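Local coordinates for nonsense-mediated mRNA decay protein 2 (Saccharomyces cerevisiae, PDB 4LUN) that takes part in nonsense-mediated decay of mRNAs with premature stop codons and binds NAM7/UPF1 through its C-terminus, the piece described here being its N-terminal MIF4G domain, at residues Glu149-Val153 with Trp222-Asp228; Phe195-Thr201 with Phe242-Thr246; Leu260-His264 with Asp276-Tyr282. One frame throughout, in Å; residues are numbered along the deposited sequence.

Contact 1: Glu149-Val153 with Trp222-Asp228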
loop_
_atom_site.group_PDB
_atom_site.type_symbol
_atom_site.label_atom_id
_atom_site.label_comp_id
_atom_site.label_asym_id
_atom_site.label_seq_id
_atom_site.Cartn_x
_atom_site.Cartn_y
_atom_site.Cartn_z
ATOM N N GLU A 149 4.554 -5.610 3.563
ATOM C CA GLU A 149 5.446 -6.759 3.658
ATOM C C GLU A 149 6.544 -6.472 4.682
ATOM O O GLU A 149 6.959 -7.370 5.439
ATOM C CB GLU A 149 6.074 -7.103 2.304
ATOM C CG GLU A 149 5.100 -7.461 1.182
ATOM C CD GLU A 149 4.435 -8.822 1.338
ATOM O OE1 GLU A 149 4.629 -9.497 2.377
ATOM O OE2 GLU A 149 3.703 -9.216 0.403
ATOM N N LEU A 150 7.002 -5.221 4.727
ATOM C CA LEU A 150 8.031 -4.830 5.700
ATOM C C LEU A 150 7.468 -4.639 7.106
ATOM O O LEU A 150 8.197 -4.732 8.105
ATOM C CB LEU A 150 8.760 -3.553 5.254
ATOM C CG LEU A 150 9.658 -3.759 4.046
ATOM C CD1 LEU A 150 10.066 -2.403 3.465
ATOM C CD2 LEU A 150 10.891 -4.564 4.461
ATOM N N TYR A 151 6.178 -4.348 7.177
ATOM C CA TYR A 151 5.489 -4.311 8.451
ATOM C C TYR A 151 5.429 -5.727 9.007
ATOM O O TYR A 151 5.701 -5.951 10.190
ATOM C CB TYR A 151 4.071 -3.731 8.285
ATOM C CG TYR A 151 3.224 -3.966 9.519
ATOM C CD1 TYR A 151 3.248 -3.073 10.576
ATOM C CD2 TYR A 151 2.420 -5.096 9.632
ATOM C CE1 TYR A 151 2.500 -3.305 11.714
ATOM C CE2 TYR A 151 1.677 -5.337 10.761
ATOM C CZ TYR A 151 1.712 -4.442 11.798
ATOM O OH TYR A 151 0.945 -4.680 12.919
ATOM N N LEU A 152 5.074 -6.687 8.157
ATOM C CA LEU A 152 4.854 -8.049 8.637
ATOM C C LEU A 152 6.145 -8.728 9.107
ATOM O O LEU A 152 6.104 -9.688 9.885
ATOM C CB LEU A 152 4.163 -8.897 7.574
ATOM C CG LEU A 152 2.697 -8.528 7.314
ATOM C CD1 LEU A 152 2.213 -9.212 6.048
ATOM C CD2 LEU A 152 1.820 -8.908 8.512
ATOM N N VAL A 153 7.284 -8.240 8.639
ATOM C CA VAL A 153 8.561 -8.760 9.143
ATOM C C VAL A 153 9.173 -7.889 10.237
ATOM O O VAL A 153 10.312 -8.094 10.630
ATOM C CB VAL A 153 9.592 -9.065 8.011
ATOM C CG1 VAL A 153 9.038 -10.135 7.077
ATOM C CG2 VAL A 153 9.967 -7.800 7.250
ATOM N N TRP A 222 -0.898 -14.801 11.086
ATOM C CA TRP A 222 0.008 -13.652 11.180
ATOM C C TRP A 222 0.002 -12.954 12.543
ATOM O O TRP A 222 0.651 -11.920 12.708
ATOM C CB TRP A 222 -0.280 -12.626 10.064
ATOM C CG TRP A 222 0.114 -13.088 8.700
ATOM C CD1 TRP A 222 0.848 -14.194 8.389
ATOM C CD2 TRP A 222 -0.211 -12.452 7.449
ATOM N NE1 TRP A 222 1.002 -14.290 7.022
ATOM C CE2 TRP A 222 0.361 -13.237 6.424
ATOM C CE3 TRP A 222 -0.926 -11.303 7.102
ATOM C CZ2 TRP A 222 0.238 -12.902 5.069
ATOM C CZ3 TRP A 222 -1.051 -10.976 5.747
ATOM C CH2 TRP A 222 -0.471 -11.778 4.754
ATOM N N ASP A 223 -0.689 -13.531 13.526
ATOM C CA ASP A 223 -0.762 -12.919 14.851
ATOM C C ASP A 223 0.604 -12.613 15.471
ATOM O O ASP A 223 0.757 -11.599 16.147
ATOM C CB ASP A 223 -1.562 -13.801 15.820
ATOM C CG ASP A 223 -3.055 -13.758 15.561
ATOM O OD1 ASP A 223 -3.513 -12.966 14.696
ATOM O OD2 ASP A 223 -3.784 -14.509 16.253
ATOM N N ASP A 224 1.591 -13.483 15.249
ATOM C CA ASP A 224 2.928 -13.279 15.811
ATOM C C ASP A 224 3.684 -12.172 15.087
ATOM O O ASP A 224 4.733 -11.718 15.553
ATOM C CB ASP A 224 3.767 -14.558 15.709
ATOM C CG ASP A 224 3.338 -15.629 16.684
ATOM O OD1 ASP A 224 2.567 -15.325 17.621
ATOM O OD2 ASP A 224 3.791 -16.782 16.513
ATOM N N LEU A 225 3.159 -11.755 13.940
ATOM C CA LEU A 225 3.836 -10.771 13.107
ATOM C C LEU A 225 3.293 -9.371 13.340
ATOM O O LEU A 225 3.908 -8.386 12.938
ATOM C CB LEU A 225 3.682 -11.120 11.635
ATOM C CG LEU A 225 4.145 -12.512 11.235
ATOM C CD1 LEU A 225 3.878 -12.753 9.737
ATOM C CD2 LEU A 225 5.613 -12.664 11.567
ATOM N N ILE A 226 2.146 -9.293 13.998
ATOM C CA ILE A 226 1.417 -8.042 14.149
ATOM C C ILE A 226 1.933 -7.266 15.363
ATOM O O ILE A 226 2.102 -7.832 16.443
ATOM C CB ILE A 226 -0.096 -8.329 14.237
ATOM C CG1 ILE A 226 -0.628 -8.698 12.845
ATOM C CG2 ILE A 226 -0.859 -7.136 14.777
ATOM C CD1 ILE A 226 -1.979 -9.393 12.837
ATOM N N TYR A 227 2.201 -5.979 15.172
ATOM C CA TYR A 227 2.752 -5.135 16.235
ATOM C C TYR A 227 1.764 -4.848 17.370
ATOM O O TYR A 227 2.039 -5.102 18.552
ATOM C CB TYR A 227 3.258 -3.815 15.619
ATOM C CG TYR A 227 3.905 -2.891 16.630
ATOM C CD1 TYR A 227 5.190 -3.131 17.098
ATOM C CD2 TYR A 227 3.217 -1.794 17.133
ATOM C CE1 TYR A 227 5.788 -2.280 18.021
ATOM C CE2 TYR A 227 3.811 -0.945 18.062
ATOM C CZ TYR A 227 5.085 -1.198 18.497
ATOM O OH TYR A 227 5.670 -0.358 19.426
ATOM N N ASP A 228 0.609 -4.310 17.005
ATOM C CA ASP A 228 -0.426 -3.922 17.956
ATOM C C ASP A 228 -1.635 -4.825 17.726
ATOM O O ASP A 228 -2.188 -4.866 16.631
ATOM C CB ASP A 228 -0.783 -2.441 17.744
ATOM C CG ASP A 228 -1.805 -1.914 18.747
ATOM O OD1 ASP A 228 -2.592 -2.708 19.313
ATOM O OD2 ASP A 228 -1.830 -0.678 18.950
HETATM O O HOH W 1 4.861 -5.907 12.943
#

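Contact 2: Phe195-Thr201 with Phe242-Thr246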
loop_
_atom_site.group_PDB
_atom_site.type_symbol
_atom_site.label_atom_id
_atom_site.label_comp_id
_atom_site.label_asym_id
_atom_site.label_seq_id
_atom_site.Cartn_x
_atom_site.Cartn_y
_atom_site.Cartn_z
ATOM N N PHE A 195 -12.709 9.943 -3.342
ATOM C CA PHE A 195 -13.401 8.665 -3.205
ATOM C C PHE A 195 -14.540 8.504 -4.185
ATOM O O PHE A 195 -14.759 7.413 -4.707
ATOM C CB PHE A 195 -13.941 8.483 -1.789
ATOM C CG PHE A 195 -14.985 7.403 -1.678
ATOM C CD1 PHE A 195 -14.609 6.072 -1.566
ATOM C CD2 PHE A 195 -16.338 7.720 -1.646
ATOM C CE1 PHE A 195 -15.565 5.072 -1.469
ATOM C CE2 PHE A 195 -17.312 6.716 -1.543
ATOM C CZ PHE A 195 -16.922 5.395 -1.454
ATOM N N LYS A 196 -15.264 9.588 -4.444
ATOM C CA LYS A 196 -16.469 9.481 -5.263
ATOM C C LYS A 196 -16.215 9.060 -6.711
ATOM O O LYS A 196 -17.151 8.605 -7.387
ATOM C CB LYS A 196 -17.334 10.752 -5.161
ATOM C CG LYS A 196 -18.007 10.888 -3.797
ATOM C CD LYS A 196 -19.172 11.869 -3.820
ATOM C CE LYS A 196 -18.730 13.276 -4.191
ATOM N NZ LYS A 196 -19.897 14.216 -4.204
ATOM N N LEU A 197 -14.958 9.175 -7.169
ATOM C CA LEU A 197 -14.577 8.749 -8.526
ATOM C C LEU A 197 -14.361 7.243 -8.639
ATOM O O LEU A 197 -14.386 6.704 -9.743
ATOM C CB LEU A 197 -13.368 9.532 -9.078
ATOM C CG LEU A 197 -13.642 11.019 -9.311
ATOM C CD1 LEU A 197 -12.415 11.685 -9.916
ATOM C CD2 LEU A 197 -14.870 11.219 -10.207
ATOM N N GLY A 198 -14.177 6.562 -7.510
ATOM C CA GLY A 198 -14.121 5.104 -7.504
ATOM C C GLY A 198 -12.751 4.472 -7.693
ATOM O O GLY A 198 -12.617 3.250 -7.613
ATOM N N PHE A 199 -11.727 5.275 -7.955
ATOM C CA PHE A 199 -10.391 4.704 -8.121
ATOM C C PHE A 199 -9.823 4.108 -6.822
ATOM O O PHE A 199 -9.066 3.119 -6.852
ATOM C CB PHE A 199 -9.415 5.743 -8.703
ATOM C CG PHE A 199 -9.796 6.243 -10.074
ATOM C CD1 PHE A 199 -9.635 5.436 -11.184
ATOM C CD2 PHE A 199 -10.295 7.525 -10.249
ATOM C CE1 PHE A 199 -9.975 5.894 -12.450
ATOM C CE2 PHE A 199 -10.642 7.989 -11.524
ATOM C CZ PHE A 199 -10.483 7.165 -12.614
ATOM N N THR A 200 -10.154 4.688 -5.671
ATOM C CA THR A 200 -9.564 4.152 -4.442
ATOM C C THR A 200 -10.199 2.841 -4.015
ATOM O O THR A 200 -9.637 2.136 -3.176
ATOM C CB THR A 200 -9.601 5.130 -3.251
ATOM O OG1 THR A 200 -10.944 5.282 -2.799
ATOM C CG2 THR A 200 -9.018 6.480 -3.650
ATOM N N THR A 201 -11.360 2.502 -4.570
ATOM C CA THR A 201 -11.979 1.220 -4.221
ATOM C C THR A 201 -11.056 0.079 -4.653
ATOM O O THR A 201 -11.062 -0.990 -4.040
ATOM C CB THR A 201 -13.390 1.021 -4.829
ATOM O OG1 THR A 201 -13.308 1.057 -6.254
ATOM C CG2 THR A 201 -14.386 2.070 -4.339
ATOM N N PHE A 242 -15.904 1.433 4.820
ATOM C CA PHE A 242 -15.600 1.720 3.421
ATOM C C PHE A 242 -16.570 0.960 2.536
ATOM O O PHE A 242 -16.998 1.448 1.495
ATOM C CB PHE A 242 -14.152 1.336 3.113
ATOM C CG PHE A 242 -13.693 1.773 1.752
ATOM C CD1 PHE A 242 -13.279 3.081 1.525
ATOM C CD2 PHE A 242 -13.671 0.875 0.711
ATOM C CE1 PHE A 242 -12.858 3.483 0.269
ATOM C CE2 PHE A 242 -13.260 1.263 -0.557
ATOM C CZ PHE A 242 -12.842 2.577 -0.774
ATOM N N ILE A 243 -16.917 -0.249 2.945
ATOM C CA ILE A 243 -17.862 -1.044 2.173
ATOM C C ILE A 243 -19.258 -0.415 2.185
ATOM O O ILE A 243 -19.927 -0.370 1.150
ATOM C CB ILE A 243 -17.892 -2.502 2.664
ATOM C CG1 ILE A 243 -16.584 -3.199 2.315
ATOM C CG2 ILE A 243 -19.065 -3.251 2.025
ATOM C CD1 ILE A 243 -16.457 -4.568 2.960
ATOM N N ASP A 244 -19.693 0.091 3.341
ATOM C CA ASP A 244 -20.990 0.765 3.422
ATOM C C ASP A 244 -21.014 1.918 2.425
ATOM O O ASP A 244 -21.998 2.128 1.720
ATOM C CB ASP A 244 -21.226 1.323 4.836
ATOM C CG ASP A 244 -21.969 0.356 5.747
ATOM O OD1 ASP A 244 -22.467 -0.682 5.264
ATOM O OD2 ASP A 244 -22.078 0.653 6.959
ATOM N N ALA A 245 -19.917 2.663 2.384
ATOM C CA ALA A 245 -19.798 3.831 1.511
ATOM C C ALA A 245 -19.791 3.427 0.055
ATOM O O ALA A 245 -20.417 4.080 -0.781
ATOM C CB ALA A 245 -18.542 4.617 1.843
ATOM N N THR A 246 -19.063 2.353 -0.246
ATOM C CA THR A 246 -18.965 1.856 -1.618
ATOM C C THR A 246 -20.315 1.311 -2.100
ATOM O O THR A 246 -20.740 1.571 -3.231
ATOM C CB THR A 246 -17.876 0.767 -1.706
ATOM O OG1 THR A 246 -16.611 1.341 -1.357
ATOM C CG2 THR A 246 -17.790 0.192 -3.113
#

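Contact 3: Leu260-His264 with Asp276-Tyr282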
loop_
_atom_site.group_PDB
_atom_site.type_symbol
_atom_site.label_atom_id
_atom_site.label_comp_id
_atom_site.label_asym_id
_atom_site.label_seq_id
_atom_site.Cartn_x
_atom_site.Cartn_y
_atom_site.Cartn_z
ATOM N N LEU A 260 -31.013 7.322 -16.783
ATOM C CA LEU A 260 -30.535 7.957 -18.016
ATOM C C LEU A 260 -30.658 7.024 -19.205
ATOM O O LEU A 260 -31.062 7.444 -20.291
ATOM C CB LEU A 260 -29.092 8.440 -17.872
ATOM C CG LEU A 260 -28.925 9.582 -16.870
ATOM C CD1 LEU A 260 -27.466 9.782 -16.510
ATOM C CD2 LEU A 260 -29.508 10.837 -17.488
ATOM N N GLN A 261 -30.328 5.749 -18.994
ATOM C CA GLN A 261 -30.462 4.768 -20.060
ATOM C C GLN A 261 -31.921 4.624 -20.505
ATOM O O GLN A 261 -32.229 4.551 -21.709
ATOM C CB GLN A 261 -29.908 3.421 -19.605
ATOM C CG GLN A 261 -30.082 2.346 -20.661
ATOM C CD GLN A 261 -29.598 0.986 -20.201
ATOM O OE1 GLN A 261 -30.093 0.438 -19.216
ATOM N NE2 GLN A 261 -28.628 0.430 -20.924
ATOM N N ARG A 262 -32.836 4.619 -19.538
ATOM C CA ARG A 262 -34.252 4.461 -19.852
ATOM C C ARG A 262 -34.754 5.649 -20.652
ATOM O O ARG A 262 -35.452 5.474 -21.646
ATOM C CB ARG A 262 -35.080 4.299 -18.576
ATOM C CG ARG A 262 -34.960 2.927 -17.935
ATOM C CD ARG A 262 -35.716 2.882 -16.618
ATOM N NE ARG A 262 -37.144 2.686 -16.825
ATOM C CZ ARG A 262 -37.709 1.489 -16.954
ATOM N NH1 ARG A 262 -36.960 0.396 -16.889
ATOM N NH2 ARG A 262 -39.017 1.384 -17.146
ATOM N N GLU A 263 -34.385 6.857 -20.235
ATOM C CA GLU A 263 -34.812 8.042 -20.979
ATOM C C GLU A 263 -34.229 8.073 -22.394
ATOM O O GLU A 263 -34.928 8.456 -23.329
ATOM C CB GLU A 263 -34.462 9.335 -20.231
ATOM C CG GLU A 263 -35.272 9.548 -18.958
ATOM C CD GLU A 263 -36.778 9.414 -19.173
ATOM O OE1 GLU A 263 -37.312 10.000 -20.138
ATOM O OE2 GLU A 263 -37.431 8.710 -18.373
ATOM N N HIS A 264 -32.969 7.658 -22.539
ATOM C CA HIS A 264 -32.311 7.591 -23.847
ATOM C C HIS A 264 -33.063 6.601 -24.744
ATOM O O HIS A 264 -33.326 6.860 -25.932
ATOM C CB HIS A 264 -30.842 7.168 -23.679
ATOM C CG HIS A 264 -30.212 6.657 -24.938
ATOM N ND1 HIS A 264 -30.165 7.402 -26.097
ATOM C CD2 HIS A 264 -29.622 5.474 -25.228
ATOM C CE1 HIS A 264 -29.576 6.698 -27.047
ATOM N NE2 HIS A 264 -29.232 5.525 -26.544
ATOM N N ASP A 276 -28.657 11.809 -27.712
ATOM C CA ASP A 276 -29.546 12.754 -27.057
ATOM C C ASP A 276 -28.854 13.117 -25.750
ATOM O O ASP A 276 -27.809 12.549 -25.426
ATOM C CB ASP A 276 -30.912 12.116 -26.785
ATOM C CG ASP A 276 -30.799 10.766 -26.091
ATOM O OD1 ASP A 276 -30.309 10.736 -24.955
ATOM O OD2 ASP A 276 -31.222 9.742 -26.677
ATOM N N GLU A 277 -29.437 14.037 -24.987
ATOM C CA GLU A 277 -28.775 14.546 -23.790
ATOM C C GLU A 277 -28.621 13.480 -22.704
ATOM O O GLU A 277 -27.729 13.578 -21.855
ATOM C CB GLU A 277 -29.560 15.723 -23.223
ATOM C CG GLU A 277 -30.881 15.304 -22.606
ATOM C CD GLU A 277 -31.800 16.470 -22.345
ATOM O OE1 GLU A 277 -32.702 16.701 -23.175
ATOM O OE2 GLU A 277 -31.626 17.145 -21.311
ATOM N N TYR A 278 -29.484 12.465 -22.736
ATOM C CA TYR A 278 -29.468 11.443 -21.688
ATOM C C TYR A 278 -28.294 10.486 -21.861
ATOM O O TYR A 278 -27.592 10.176 -20.902
ATOM C CB TYR A 278 -30.800 10.689 -21.653
ATOM C CG TYR A 278 -31.975 11.625 -21.501
ATOM C CD1 TYR A 278 -32.165 12.327 -20.315
ATOM C CD2 TYR A 278 -32.858 11.842 -22.550
ATOM C CE1 TYR A 278 -33.217 13.200 -20.169
ATOM C CE2 TYR A 278 -33.922 12.720 -22.408
ATOM C CZ TYR A 278 -34.087 13.393 -21.217
ATOM O OH TYR A 278 -35.144 14.265 -21.073
ATOM N N VAL A 279 -28.053 10.039 -23.091
ATOM C CA VAL A 279 -26.931 9.128 -23.300
ATOM C C VAL A 279 -25.585 9.846 -23.168
ATOM O O VAL A 279 -24.586 9.242 -22.776
ATOM C CB VAL A 279 -27.064 8.310 -24.624
ATOM C CG1 VAL A 279 -27.009 9.223 -25.849
ATOM C CG2 VAL A 279 -25.992 7.225 -24.686
ATOM N N GLU A 280 -25.559 11.148 -23.452
ATOM C CA GLU A 280 -24.339 11.919 -23.244
ATOM C C GLU A 280 -23.941 11.987 -21.771
ATOM O O GLU A 280 -22.759 11.870 -21.430
ATOM C CB GLU A 280 -24.470 13.328 -23.826
ATOM C CG GLU A 280 -24.685 13.377 -25.338
ATOM C CD GLU A 280 -23.564 12.722 -26.139
ATOM O OE1 GLU A 280 -22.447 12.525 -25.604
ATOM O OE2 GLU A 280 -23.809 12.404 -27.322
ATOM N N GLU A 281 -24.922 12.174 -20.896
ATOM C CA GLU A 281 -24.632 12.189 -19.463
ATOM C C GLU A 281 -24.326 10.775 -18.974
ATOM O O GLU A 281 -23.453 10.555 -18.135
ATOM C CB GLU A 281 -25.798 12.784 -18.671
ATOM C CG GLU A 281 -25.472 12.921 -17.190
ATOM C CD GLU A 281 -26.528 13.677 -16.399
ATOM O OE1 GLU A 281 -27.437 14.278 -17.016
ATOM O OE2 GLU A 281 -26.438 13.668 -15.149
ATOM N N TYR A 282 -25.065 9.813 -19.511
ATOM C CA TYR A 282 -24.863 8.398 -19.202
ATOM C C TYR A 282 -23.415 7.991 -19.454
ATOM O O TYR A 282 -22.796 7.317 -18.631
ATOM C CB TYR A 282 -25.805 7.576 -20.095
ATOM C CG TYR A 282 -25.586 6.078 -20.051
ATOM C CD1 TYR A 282 -26.238 5.294 -19.105
ATOM C CD2 TYR A 282 -24.758 5.449 -20.981
ATOM C CE1 TYR A 282 -26.049 3.921 -19.069
ATOM C CE2 TYR A 282 -24.566 4.085 -20.958
ATOM C CZ TYR A 282 -25.218 3.321 -20.005
ATOM O OH TYR A 282 -25.031 1.953 -19.988
#

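Contact 1: Glu149-Val153 with Trp222-Asp228
Tyr151 makes the one direct hydrogen bond between the end of helix 130-152 and the loop 222-228: its OH accepts from the backbone N of Tyr227 at 2.9 Å, with an N-H...O angle of 155°. The side chain leaves the helix with CG anti to the backbone N (chi1 167°), which carries the phenol across to the loop. A tyrosine suits this place because its ring spans the gap while its hydroxyl meets a backbone amide. A phenylalanine here would probably fill much of the same space but leave the amide of Tyr227 without its acceptor.

A second polar link is indirect: a water donates both to Tyr151 O (2.9 Å) and to Leu225 O (2.7 Å), joining two carbonyls that could not bond to each other.

The apolar part centres on Leu152. Its CD1 lies over one face of the Trp222 six-membered ring, a CH-pi contact 3.9 Å from the centroid, while CD2 approaches Trp222 CE3. Leu225 sets its CB 3.3 Å from Leu152 O, a carbonyl buried here with no hydrogen-bonding partner. CG2 of Ile226 and CB of Tyr227 pack round the Tyr151 hydroxyl.

Within the all-helical MIF4G domain, helix 3-17 flanks the loop, with Asp3 taking the indole N-H of Trp222 and Lys6, Lys7 and His10 touching Leu225. Leu231, in helix 231-271 just after the loop, packs on both Tyr151 and Ile226.

Contact 2: Phe195-Thr201 with Phe242-Thr246
Phe195 and Phe242 form the centre of this contact, an offset edge-to-face pair in which the edge of Phe195 is directed at the face of Phe242. The ring centroids are 5.4 Å apart and the planes stand at 76°; the closest approach is Phe195 CE1 to Phe242 CE1, 3.6 Å. With CG anti to the backbone N (chi1 -172°), Phe242 swings its ring off the helix toward the loop, where it slides past Phe195 in the opposite direction.

Small residues fit round these rings. The small methyl of Ala245 lets the Phe195 ring come close to the helix, CB lying 3.8 Å from CZ. At the edge of the Phe195 ring lies Thr246 OG1, and at the edge of the Phe242 ring lie Thr200 OG1 and Thr201 CA. Thr201 CG2 touches both Phe242 CZ and Thr246 OG1, lying 3.8 Å from the latter.

The next shell fixes the threonines. Thr246 OG1 donates to Phe242 O (2.9 Å), which also accepts Thr246 N from the opposite face of its plane. Thr201 OG1 donates to Gly198 O at 2.7 Å and pairs with Ser295, while Thr200 OG1 bonds to Leu191 O. Gly198 has a positive phi, where a side chain would jam against the preceding carbonyl, so glycine suits the turn. Farther out, Phe292 of helix 277-303 meets Phe195 edge-to-face and touches Thr201 and Thr246. The whole packs the loop between helices 182-190 and 201-210 onto helix 231-271 within the all-helical MIF4G domain.

Between the two segments the interaction is thus wholly van der Waals and aromatic. The threonines spend their hydroxyls on their own backbone or on outside partners, which lets such polar residues line an apolar, buried seam.

Contact 3: Leu260-His264 with Asp276-Tyr282
His264 and Asp276 meet at about a right angle, with ring and carboxylate planes 50° apart. ND1 donates to Asp276 OD2 over 2.6 Å at 168°; the acceptor lies in the imidazole plane, and ND1 approaches on the syn side, somewhat out of the carboxylate plane. The other oxygen, OD1, caps helix 277-303, accepting from Val279 N at 3.0 Å and more weakly from Tyr278 N. Aspartate suits this N-cap because one short carboxylate serves both helices.

Val279 CB sits centrally over one face of the His264 ring, 3.6 Å from its centroid, in a CH-pi contact; a hydrogen bond thus holds the ring's edge and a branched aliphatic group covers its face. The Tyr278 ring has both faces covered: by Glu263 CB across the contact, 3.7 Å from the centroid, and by Glu277 CG of its own helix.

Leu260 supplies the apolar wedge. Its CD1 touches Glu281 CG at 3.8 Å, its CD2 lies at the edge of the Tyr278 ring, and its CB packs on Tyr282 CB. Gln261 and Tyr282 run side by side, amide and ring planes nearly parallel; Gln261 NE2 bonds to His313 O and Tyr282 OH to His312 NE2, both in the engineered C-terminal His-tag.

Helices 231-271 and 277-303 form an antiparallel hairpin, the segment axes 8.0 Å apart at 151°. The His-tag lies along one side, and Cys267 packs on Asp276 and Tyr278.

Contact 2 is the buried one; contacts 1 and 3 are each only partly buried. Contacts 2 and 3 share helix 231-271, and their centres lie about 24 Å apart on the same side of the chain's centre, whereas contacts 1 and 3 are on opposite sides, with centres about 50 Å apart. Contacts 1 and 2 interleave along the chain within the MIF4G range: both bring a loop against a helix, while contact 3 pairs two helices. The chemistry differs: aromatic packing in contact 2, CH-pi contacts in both 1 and 3, which their polar bonds set apart, a phenol-amide bond and bridging water in 1, a histidine-carboxylate bond with helix capping in 3.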